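Local coordinates for protein catechol 2,3-dioxygenase (Pseudomonas sp. KL28, PDB 3HPY) that probably catalyses the iron-dependent extradiol cleavage of catechol by dioxygen, yielding 2-hydroxy-6-oxohexa-2,4-dienoate, and here holds 4-methylcatechol at its iron, at residues L7-A12 and V200-F205; L152-L157 and R265-M270; L214-F219 and T255-D260. All coordinates share one frame; numbering follows the deposited sequence.

Contact 1 of 3, residues L7-A12 and V200-F205. With MCT (4-methylcatechol), chain J.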
loop_
_atom_site.group_PDB
_atom_site.type_symbol
_atom_site.label_atom_id
_atom_site.label_comp_id
_atom_site.label_asym_id
_atom_site.label_seq_id
_atom_site.Cartn_x
_atom_site.Cartn_y
_atom_site.Cartn_z
ATOM N N LEU C 7 -5.497 30.429 3.866
ATOM C CA LEU C 7 -4.834 29.208 4.289
ATOM C C LEU C 7 -5.288 27.920 3.627
ATOM O O LEU C 7 -4.474 27.165 3.096
ATOM C CB LEU C 7 -4.980 29.044 5.806
ATOM C CG LEU C 7 -4.452 30.158 6.711
ATOM C CD1 LEU C 7 -4.681 29.789 8.168
ATOM C CD2 LEU C 7 -2.970 30.381 6.439
ATOM N N ARG C 8 -6.594 27.679 3.647
ATOM C CA ARG C 8 -7.130 26.430 3.121
ATOM C C ARG C 8 -8.635 26.497 2.863
ATOM O O ARG C 8 -9.305 27.451 3.262
ATOM C CB ARG C 8 -6.867 25.320 4.158
ATOM C CG ARG C 8 -7.145 25.757 5.638
ATOM C CD ARG C 8 -7.655 24.587 6.515
ATOM N NE ARG C 8 -8.187 24.905 7.855
ATOM C CZ ARG C 8 -7.565 25.615 8.801
ATOM N NH1 ARG C 8 -6.364 26.132 8.588
ATOM N NH2 ARG C 8 -8.121 25.762 9.999
ATOM N N PRO C 9 -9.177 25.495 2.146
ATOM C CA PRO C 9 -10.621 25.487 1.892
ATOM C C PRO C 9 -11.230 25.301 3.281
ATOM O O PRO C 9 -10.795 24.412 4.023
ATOM C CB PRO C 9 -10.815 24.247 1.034
ATOM C CG PRO C 9 -9.545 24.167 0.251
ATOM C CD PRO C 9 -8.464 24.593 1.222
ATOM N N GLY C 10 -12.210 26.129 3.645
ATOM C CA GLY C 10 -12.812 26.020 4.965
ATOM C C GLY C 10 -14.111 25.235 5.026
ATOM O O GLY C 10 -14.341 24.487 5.974
ATOM N N HIS C 11 -14.964 25.395 4.020
ATOM C CA HIS C 11 -16.230 24.684 4.016
ATOM C C HIS C 11 -16.960 24.745 2.677
ATOM O O HIS C 11 -16.736 25.652 1.870
ATOM C CB HIS C 11 -17.125 25.242 5.138
ATOM C CG HIS C 11 -17.429 26.703 5.008
ATOM N ND1 HIS C 11 -17.600 27.528 6.101
ATOM C CD2 HIS C 11 -17.628 27.482 3.918
ATOM C CE1 HIS C 11 -17.890 28.749 5.687
ATOM N NE2 HIS C 11 -17.913 28.747 4.367
ATOM N N ALA C 12 -17.826 23.766 2.439
ATOM C CA ALA C 12 -18.611 23.727 1.213
ATOM C C ALA C 12 -20.090 23.589 1.568
ATOM O O ALA C 12 -20.487 22.605 2.188
ATOM C CB ALA C 12 -18.174 22.555 0.345
ATOM N N VAL C 200 -1.014 20.521 -4.298
ATOM C CA VAL C 200 -1.166 20.578 -5.755
ATOM C C VAL C 200 -2.273 21.560 -6.144
ATOM O O VAL C 200 -2.209 22.184 -7.200
ATOM C CB VAL C 200 -1.470 19.188 -6.353
ATOM C CG1 VAL C 200 -0.177 18.478 -6.684
ATOM C CG2 VAL C 200 -2.290 18.361 -5.372
ATOM N N HIS C 201 -3.292 21.678 -5.299
ATOM C CA HIS C 201 -4.369 22.646 -5.515
ATOM C C HIS C 201 -5.394 22.681 -4.389
ATOM O O HIS C 201 -5.720 21.659 -3.773
ATOM C CB HIS C 201 -5.088 22.401 -6.840
ATOM C CG HIS C 201 -5.890 21.140 -6.868
ATOM N ND1 HIS C 201 -5.421 19.954 -6.347
ATOM C CD2 HIS C 201 -7.106 20.867 -7.395
ATOM C CE1 HIS C 201 -6.313 19.003 -6.554
ATOM N NE2 HIS C 201 -7.345 19.530 -7.190
ATOM N N ASP C 202 -5.894 23.877 -4.118
ATOM C CA ASP C 202 -6.904 24.055 -3.094
ATOM C C ASP C 202 -8.250 24.237 -3.782
ATOM O O ASP C 202 -9.305 24.073 -3.167
ATOM C CB ASP C 202 -6.551 25.265 -2.230
ATOM C CG ASP C 202 -5.360 24.991 -1.323
ATOM O OD1 ASP C 202 -5.556 24.384 -0.248
ATOM O OD2 ASP C 202 -4.230 25.360 -1.708
ATOM N N ILE C 203 -8.201 24.553 -5.074
ATOM C CA ILE C 203 -9.409 24.754 -5.859
ATOM C C ILE C 203 -9.075 24.748 -7.349
ATOM O O ILE C 203 -7.954 25.095 -7.747
ATOM C CB ILE C 203 -10.097 26.095 -5.473
ATOM C CG1 ILE C 203 -11.505 26.161 -6.073
ATOM C CG2 ILE C 203 -9.252 27.270 -5.950
ATOM C CD1 ILE C 203 -12.367 27.285 -5.486
ATOM N N ALA C 204 -10.037 24.335 -8.173
ATOM C CA ALA C 204 -9.829 24.303 -9.622
ATOM C C ALA C 204 -11.092 24.746 -10.341
ATOM O O ALA C 204 -12.186 24.659 -9.789
ATOM C CB ALA C 204 -9.432 22.899 -10.081
ATOM N N PHE C 205 -10.919 25.230 -11.569
ATOM C CA PHE C 205 -12.022 25.713 -12.407
ATOM C C PHE C 205 -11.870 25.204 -13.839
ATOM O O PHE C 205 -10.756 25.090 -14.365
ATOM C CB PHE C 205 -12.065 27.251 -12.473
ATOM C CG PHE C 205 -12.418 27.922 -11.177
ATOM C CD1 PHE C 205 -11.432 28.235 -10.243
ATOM C CD2 PHE C 205 -13.735 28.254 -10.893
ATOM C CE1 PHE C 205 -11.756 28.867 -9.049
ATOM C CE2 PHE C 205 -14.069 28.887 -9.698
ATOM C CZ PHE C 205 -13.077 29.193 -8.774
HETATM C C1 MCT J . -8.441 16.639 -12.045
HETATM C C2 MCT J . -9.685 16.760 -11.404
HETATM C C3 MCT J . -9.735 16.753 -9.991
HETATM O O3 MCT J . -10.917 16.863 -9.377
HETATM C C4 MCT J . -8.548 16.634 -9.218
HETATM O O4 MCT J . -8.620 16.630 -7.857
HETATM C C5 MCT J . -7.289 16.514 -9.869
HETATM C C6 MCT J . -7.248 16.520 -11.287
HETATM C C MCT J . -8.377 16.639 -13.540
HETATM O O HOH W 1 -4.135 24.710 2.063
#
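L7 meets D202 through a water. Its carbonyl oxygen L7 O receives one hydrogen bond from the water, at 2.7 Å, and the same water gives its other hydrogen to D202 OD1, again at 2.7 Å. R8 adds little here: its CA lies 4.2 Å from D202 OD1, and its guanidinium leads off to D52 and to D278 of the second subunit. L7 and R8 form a classic beta bulge against K72. P9 then carries the direct packing. Its CD comes to 3.3 Å from D202 OD1, and its CG lies 3.4 Å from D202 O. The ring and the aspartate side chain cross at about a right angle. D202 O is buried and has no polar partner in the model. The D202 carboxylate is well held. CG sits beside the backbone N (chi1 -72°), which brings the carboxylate to the water and the proline. OD1 also pairs with K199, and OD2 takes hydrogen bonds from C196 N and S197 OG. From G10 to A12 the first segment runs on as strand and leaves the second behind. Next to D202 stands H201, whose NE2 gives a weak hydrogen bond of 3.2 Å to O4 of 4-methylcatechol, bent to 132°, with O4 at the ring edge. The contact thus joins strand 9-16 of the N-terminal vicinal oxygen chelate (VOC) module to a segment of the C-terminal module that carries the pocket residue H201, an arrangement in keeping with a two-module extradiol dioxygenase.

Contact 2 of 3, residues L152-L157 and R265-M270. With FE (Fe (III) ion), chain I; MCT (4-methylcatechol), chain J.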
loop_
_atom_site.group_PDB
_atom_site.type_symbol
_atom_site.label_atom_id
_atom_site.label_comp_id
_atom_site.label_asym_id
_atom_site.label_seq_id
_atom_site.Cartn_x
_atom_site.Cartn_y
_atom_site.Cartn_z
ATOM N N LEU C 152 -11.147 18.366 3.787
ATOM C CA LEU C 152 -11.831 18.864 2.599
ATOM C C LEU C 152 -10.618 19.376 1.818
ATOM O O LEU C 152 -10.018 20.382 2.192
ATOM C CB LEU C 152 -12.770 20.026 2.964
ATOM C CG LEU C 152 -13.353 20.860 1.815
ATOM C CD1 LEU C 152 -14.369 20.017 1.053
ATOM C CD2 LEU C 152 -14.012 22.138 2.351
ATOM N N ASP C 153 -10.231 18.667 0.761
ATOM C CA ASP C 153 -9.047 19.046 -0.012
ATOM C C ASP C 153 -9.247 20.217 -0.960
ATOM O O ASP C 153 -8.381 21.082 -1.079
ATOM C CB ASP C 153 -8.543 17.858 -0.829
ATOM C CG ASP C 153 -7.097 18.004 -1.216
ATOM O OD1 ASP C 153 -6.239 17.856 -0.312
ATOM O OD2 ASP C 153 -6.819 18.280 -2.407
ATOM N N HIS C 154 -10.384 20.217 -1.646
ATOM C CA HIS C 154 -10.704 21.254 -2.609
ATOM C C HIS C 154 -12.049 20.956 -3.246
ATOM O O HIS C 154 -12.815 20.122 -2.765
ATOM C CB HIS C 154 -9.663 21.282 -3.723
ATOM C CG HIS C 154 -9.575 20.006 -4.499
ATOM N ND1 HIS C 154 -8.856 18.914 -4.059
ATOM C CD2 HIS C 154 -10.100 19.649 -5.698
ATOM C CE1 HIS C 154 -8.936 17.945 -4.954
ATOM N NE2 HIS C 154 -9.685 18.364 -5.957
ATOM N N CYS C 155 -12.320 21.659 -4.343
ATOM C CA CYS C 155 -13.540 21.466 -5.108
ATOM C C CYS C 155 -13.212 21.933 -6.513
ATOM O O CYS C 155 -12.239 22.664 -6.723
ATOM C CB CYS C 155 -14.707 22.277 -4.532
ATOM S SG CYS C 155 -14.652 24.064 -4.853
ATOM N N LEU C 156 -14.000 21.488 -7.481
ATOM C CA LEU C 156 -13.779 21.879 -8.860
ATOM C C LEU C 156 -15.075 22.504 -9.347
ATOM O O LEU C 156 -16.123 21.862 -9.338
ATOM C CB LEU C 156 -13.415 20.653 -9.701
ATOM C CG LEU C 156 -12.859 20.856 -11.113
ATOM C CD1 LEU C 156 -12.348 19.527 -11.654
ATOM C CD2 LEU C 156 -13.934 21.404 -12.025
ATOM N N LEU C 157 -14.996 23.768 -9.750
ATOM C CA LEU C 157 -16.162 24.495 -10.225
ATOM C C LEU C 157 -16.165 24.653 -11.732
ATOM O O LEU C 157 -15.113 24.719 -12.370
ATOM C CB LEU C 157 -16.228 25.889 -9.597
ATOM C CG LEU C 157 -16.226 26.017 -8.075
ATOM C CD1 LEU C 157 -16.965 24.843 -7.437
ATOM C CD2 LEU C 157 -14.797 26.091 -7.601
ATOM N N ARG C 265 -21.693 15.129 -7.136
ATOM C CA ARG C 265 -20.472 14.355 -7.293
ATOM C C ARG C 265 -19.452 14.765 -6.231
ATOM O O ARG C 265 -19.292 15.952 -5.924
ATOM C CB ARG C 265 -19.857 14.589 -8.674
ATOM C CG ARG C 265 -18.558 13.820 -8.898
ATOM C CD ARG C 265 -17.818 14.235 -10.171
ATOM N NE ARG C 265 -18.480 13.814 -11.406
ATOM C CZ ARG C 265 -19.034 14.656 -12.274
ATOM N NH1 ARG C 265 -19.008 15.960 -12.039
ATOM N NH2 ARG C 265 -19.596 14.199 -13.385
ATOM N N PHE C 266 -18.769 13.781 -5.659
ATOM C CA PHE C 266 -17.730 14.061 -4.685
ATOM C C PHE C 266 -16.517 13.238 -5.106
ATOM O O PHE C 266 -16.610 12.390 -6.003
ATOM C CB PHE C 266 -18.183 13.692 -3.268
ATOM C CG PHE C 266 -18.357 12.218 -3.039
ATOM C CD1 PHE C 266 -17.311 11.449 -2.531
ATOM C CD2 PHE C 266 -19.568 11.595 -3.314
ATOM C CE1 PHE C 266 -17.471 10.090 -2.301
ATOM C CE2 PHE C 266 -19.733 10.237 -3.086
ATOM C CZ PHE C 266 -18.684 9.484 -2.578
ATOM N N GLU C 267 -15.376 13.500 -4.480
ATOM C CA GLU C 267 -14.159 12.765 -4.808
ATOM C C GLU C 267 -13.378 12.396 -3.552
ATOM O O GLU C 267 -13.373 13.149 -2.564
ATOM C CB GLU C 267 -13.278 13.617 -5.727
ATOM C CG GLU C 267 -11.876 13.086 -5.976
ATOM C CD GLU C 267 -10.981 14.130 -6.638
ATOM O OE1 GLU C 267 -10.953 15.274 -6.144
ATOM O OE2 GLU C 267 -10.304 13.814 -7.637
ATOM N N THR C 268 -12.750 11.221 -3.590
ATOM C CA THR C 268 -11.893 10.750 -2.503
ATOM C C THR C 268 -10.557 10.506 -3.189
ATOM O O THR C 268 -10.446 9.601 -4.022
ATOM C CB THR C 268 -12.333 9.392 -1.902
ATOM O OG1 THR C 268 -12.483 8.433 -2.955
ATOM C CG2 THR C 268 -13.619 9.525 -1.129
ATOM N N PHE C 269 -9.550 11.311 -2.882
ATOM C CA PHE C 269 -8.252 11.090 -3.510
ATOM C C PHE C 269 -7.093 11.275 -2.539
ATOM O O PHE C 269 -7.289 11.653 -1.382
ATOM C CB PHE C 269 -8.064 12.027 -4.708
ATOM C CG PHE C 269 -7.390 13.318 -4.369
ATOM C CD1 PHE C 269 -8.023 14.254 -3.570
ATOM C CD2 PHE C 269 -6.093 13.576 -4.812
ATOM C CE1 PHE C 269 -7.376 15.433 -3.210
ATOM C CE2 PHE C 269 -5.438 14.753 -4.455
ATOM C CZ PHE C 269 -6.082 15.681 -3.653
ATOM N N MET C 270 -5.888 10.978 -3.025
ATOM C CA MET C 270 -4.665 11.140 -2.252
ATOM C C MET C 270 -3.457 11.213 -3.199
ATOM O O MET C 270 -3.537 10.809 -4.363
ATOM C CB MET C 270 -4.513 10.009 -1.211
ATOM C CG MET C 270 -4.200 8.625 -1.732
ATOM S SD MET C 270 -2.482 8.471 -2.260
ATOM C CE MET C 270 -1.618 8.850 -0.737
HETATM FE FE FE I . -10.687 16.892 -7.535
HETATM C C1 MCT J . -8.441 16.639 -12.045
HETATM C C2 MCT J . -9.685 16.760 -11.404
HETATM C C3 MCT J . -9.735 16.753 -9.991
HETATM O O3 MCT J . -10.917 16.863 -9.377
HETATM C C4 MCT J . -8.548 16.634 -9.218
HETATM O O4 MCT J . -8.620 16.630 -7.857
HETATM C C5 MCT J . -7.289 16.514 -9.869
HETATM C C6 MCT J . -7.248 16.520 -11.287
HETATM C C MCT J . -8.377 16.639 -13.540
#
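H154 and E267 reach across to the same iron and supply two of the three protein ligands of a facial triad of two histidines and one carboxylate, the signature metal site of extradiol dioxygenases of the VOC fold. H216 is the third. The two strands are not sheet neighbours, for strand 213-220 runs between them. Their axes come no closer than 8.7 Å, at 141°, so they meet through side chains and the iron they share. H154 NE2 binds the iron at 2.4 Å and E267 OE1 at 2.2 Å. They do not hydrogen bond; the metal draws them together. E267 has CG anti to the backbone N (chi1 170°) and the chain extended beyond it, which carries its carboxylate out to the iron, and S218 OG and T255 OG1 hold its OE1 and OE2. The tight part lies at the CE1 edge of H154. F269 CE1 approaches H154 CE1 to 3.4 Å near the imidazole plane, with the rings oblique and 5.3 Å between centroids. The same phenyl edge meets the D153 carboxylate, whose plane is turned 73° from the ring. The far end is looser. L156 CB points toward the other strand, yet the side chain meets the substrate instead, with L156 CD1 3.8 Å from its O3. R265, partly exposed, turns to D242 and the H215 carbonyl. As a second-shell residue D153, with the metal bond, helps fix the imidazole rotation: H154 ND1 donates to the anti lone pair of D153 OD2 at 2.7 Å, and the same OD2 rests 3.0 Å from F269 CZ.

Contact 3 of 3, residues L214-F219 and T255-D260. With FE (Fe (III) ion), chain I; MCT (4-methylcatechol), chain J.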
loop_
_atom_site.group_PDB
_atom_site.type_symbol
_atom_site.label_atom_id
_atom_site.label_comp_id
_atom_site.label_asym_id
_atom_site.label_seq_id
_atom_site.Cartn_x
_atom_site.Cartn_y
_atom_site.Cartn_z
ATOM N N LEU C 214 -21.327 22.992 -10.077
ATOM C CA LEU C 214 -20.435 22.301 -9.165
ATOM C C LEU C 214 -20.055 20.953 -9.751
ATOM O O LEU C 214 -20.913 20.087 -9.917
ATOM C CB LEU C 214 -21.125 22.109 -7.812
ATOM C CG LEU C 214 -20.467 21.259 -6.716
ATOM C CD1 LEU C 214 -20.871 19.811 -6.888
ATOM C CD2 LEU C 214 -18.957 21.420 -6.743
ATOM N N HIS C 215 -18.781 20.775 -10.085
ATOM C CA HIS C 215 -18.346 19.494 -10.628
ATOM C C HIS C 215 -18.235 18.509 -9.467
ATOM O O HIS C 215 -18.807 17.418 -9.509
ATOM C CB HIS C 215 -16.992 19.605 -11.335
ATOM C CG HIS C 215 -16.633 18.387 -12.131
ATOM N ND1 HIS C 215 -16.912 18.268 -13.477
ATOM C CD2 HIS C 215 -16.070 17.213 -11.760
ATOM C CE1 HIS C 215 -16.538 17.073 -13.899
ATOM N NE2 HIS C 215 -16.025 16.412 -12.877
ATOM N N HIS C 216 -17.509 18.900 -8.426
ATOM C CA HIS C 216 -17.351 18.042 -7.263
ATOM C C HIS C 216 -16.546 18.686 -6.147
ATOM O O HIS C 216 -15.751 19.593 -6.387
ATOM C CB HIS C 216 -16.645 16.747 -7.651
ATOM C CG HIS C 216 -15.187 16.917 -7.938
ATOM N ND1 HIS C 216 -14.700 17.144 -9.206
ATOM C CD2 HIS C 216 -14.106 16.876 -7.123
ATOM C CE1 HIS C 216 -13.386 17.233 -9.162
ATOM N NE2 HIS C 216 -12.997 17.074 -7.909
ATOM N N CYS C 217 -16.775 18.209 -4.928
ATOM C CA CYS C 217 -16.021 18.655 -3.760
ATOM C C CYS C 217 -15.101 17.461 -3.508
ATOM O O CYS C 217 -15.522 16.316 -3.685
ATOM C CB CYS C 217 -16.936 18.871 -2.550
ATOM S SG CYS C 217 -17.768 20.485 -2.500
ATOM N N SER C 218 -13.861 17.708 -3.098
ATOM C CA SER C 218 -12.938 16.597 -2.887
ATOM C C SER C 218 -12.436 16.386 -1.466
ATOM O O SER C 218 -12.187 17.339 -0.725
ATOM C CB SER C 218 -11.739 16.730 -3.815
ATOM O OG SER C 218 -10.848 15.647 -3.608
ATOM N N PHE C 219 -12.274 15.114 -1.116
ATOM C CA PHE C 219 -11.816 14.713 0.206
ATOM C C PHE C 219 -10.499 13.949 0.126
ATOM O O PHE C 219 -10.311 13.082 -0.737
ATOM C CB PHE C 219 -12.897 13.868 0.891
ATOM C CG PHE C 219 -14.193 14.608 1.102
ATOM C CD1 PHE C 219 -15.112 14.745 0.066
ATOM C CD2 PHE C 219 -14.471 15.204 2.329
ATOM C CE1 PHE C 219 -16.287 15.463 0.243
ATOM C CE2 PHE C 219 -15.644 15.932 2.526
ATOM C CZ PHE C 219 -16.558 16.063 1.480
ATOM N N THR C 255 -7.537 8.784 -7.547
ATOM C CA THR C 255 -8.872 9.164 -7.130
ATOM C C THR C 255 -9.997 8.266 -7.606
ATOM O O THR C 255 -9.798 7.319 -8.361
ATOM C CB THR C 255 -9.177 10.566 -7.662
ATOM O OG1 THR C 255 -10.452 11.013 -7.187
ATOM C CG2 THR C 255 -9.219 10.525 -9.184
ATOM N N ILE C 256 -11.193 8.618 -7.156
ATOM C CA ILE C 256 -12.423 7.940 -7.528
ATOM C C ILE C 256 -13.537 8.978 -7.505
ATOM O O ILE C 256 -13.635 9.763 -6.556
ATOM C CB ILE C 256 -12.818 6.838 -6.530
ATOM C CG1 ILE C 256 -11.808 5.698 -6.582
ATOM C CG2 ILE C 256 -14.228 6.337 -6.864
ATOM C CD1 ILE C 256 -12.184 4.497 -5.728
ATOM N N TYR C 257 -14.365 8.989 -8.544
ATOM C CA TYR C 257 -15.492 9.911 -8.598
ATOM C C TYR C 257 -16.775 9.123 -8.366
ATOM O O TYR C 257 -17.024 8.113 -9.029
ATOM C CB TYR C 257 -15.593 10.612 -9.953
ATOM C CG TYR C 257 -14.631 11.761 -10.185
ATOM C CD1 TYR C 257 -13.979 12.390 -9.126
ATOM C CD2 TYR C 257 -14.388 12.224 -11.478
ATOM C CE1 TYR C 257 -13.103 13.453 -9.349
ATOM C CE2 TYR C 257 -13.522 13.282 -11.719
ATOM C CZ TYR C 257 -12.881 13.891 -10.653
ATOM O OH TYR C 257 -12.005 14.921 -10.907
ATOM N N ALA C 258 -17.588 9.597 -7.426
ATOM C CA ALA C 258 -18.847 8.951 -7.111
ATOM C C ALA C 258 -19.918 10.009 -6.970
ATOM O O ALA C 258 -19.622 11.205 -6.978
ATOM C CB ALA C 258 -18.721 8.162 -5.819
ATOM N N TRP C 259 -21.168 9.577 -6.837
ATOM C CA TRP C 259 -22.259 10.526 -6.692
ATOM C C TRP C 259 -22.959 10.365 -5.373
ATOM O O TRP C 259 -23.087 9.255 -4.858
ATOM C CB TRP C 259 -23.284 10.348 -7.814
ATOM C CG TRP C 259 -22.893 11.035 -9.052
ATOM C CD1 TRP C 259 -22.840 12.385 -9.257
ATOM C CD2 TRP C 259 -22.435 10.422 -10.258
ATOM N NE1 TRP C 259 -22.374 12.650 -10.523
ATOM C CE2 TRP C 259 -22.117 11.462 -11.157
ATOM C CE3 TRP C 259 -22.265 9.092 -10.667
ATOM C CZ2 TRP C 259 -21.632 11.214 -12.442
ATOM C CZ3 TRP C 259 -21.786 8.844 -11.946
ATOM C CH2 TRP C 259 -21.475 9.901 -12.820
ATOM N N ASP C 260 -23.411 11.466 -4.797
ATOM C CA ASP C 260 -24.127 11.295 -3.564
ATOM C C ASP C 260 -25.607 11.104 -3.945
ATOM O O ASP C 260 -26.002 11.340 -5.089
ATOM C CB ASP C 260 -23.820 12.451 -2.591
ATOM C CG ASP C 260 -24.688 13.670 -2.788
ATOM O OD1 ASP C 260 -25.276 13.849 -3.879
ATOM O OD2 ASP C 260 -24.759 14.468 -1.824
HETATM FE FE FE I . -10.687 16.892 -7.535
HETATM C C1 MCT J . -8.441 16.639 -12.045
HETATM C C2 MCT J . -9.685 16.760 -11.404
HETATM C C3 MCT J . -9.735 16.753 -9.991
HETATM O O3 MCT J . -10.917 16.863 -9.377
HETATM C C4 MCT J . -8.548 16.634 -9.218
HETATM O O4 MCT J . -8.620 16.630 -7.857
HETATM C C5 MCT J . -7.289 16.514 -9.869
HETATM C C6 MCT J . -7.248 16.520 -11.287
HETATM C C MCT J . -8.377 16.639 -13.540
#
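Y257 lies against two histidines, H216 and H215, in a small aromatic cluster. Its CG is beside the backbone N (chi1 -78°), which sends the phenol toward the iron. Y257 CE1 stands 3.8 Å above the plane of the H216 imidazole, over its centre. The two rings are oblique, with planes at 45°. H216 itself binds the iron through NE2 at 2.3 Å, so the tyrosine covers one face of a metal ligand. H215 meets the same face of the phenol ring, farther off. Its edge faces that ring in an offset edge-to-face pair, with centroids 5.9 Å apart, and its NE2 is 4.2 Å from Y257 CE2. H215 and H216 form a classic beta bulge opposite L156, consistent with two successive histidines both turning to the tyrosine. Y257 OH donates to O3 of 4-methylcatechol at 2.7 Å, near the plane of its own ring, although the place of O3 is less certain. The hydroxyl also hydrogen bonds to H248 NE2. O3 is bound to iron as well. If O3 is placed correctly, a donor there would probably favour a metal-bound, negatively charged oxygen.

Overall arrangement
Contacts 2 and 3 build the iron-catechol site; contact 1 borders it through H201. Contacts 2 and 3 have centres 5 Å apart and together supply the three protein ligands. Strand 213-220 joins them: H154 O and S218 N are 2.7 Å apart, a probable hydrogen bond, and the strand also pairs with 265-270 (E267 O to F219 N 2.7 Å, likewise probable). Contact 1 lies about 9 Å from contact 2 and 14 Å from contact 3, centre to centre. Strand 203-207 is the sheet neighbour of 151-159, with A204 N 3.1 Å from C155 O. H201 NE2 packs 2.9 Å from H154 NE2, so H201 lies by the site, while P9 and D202 tie in the N-terminal module.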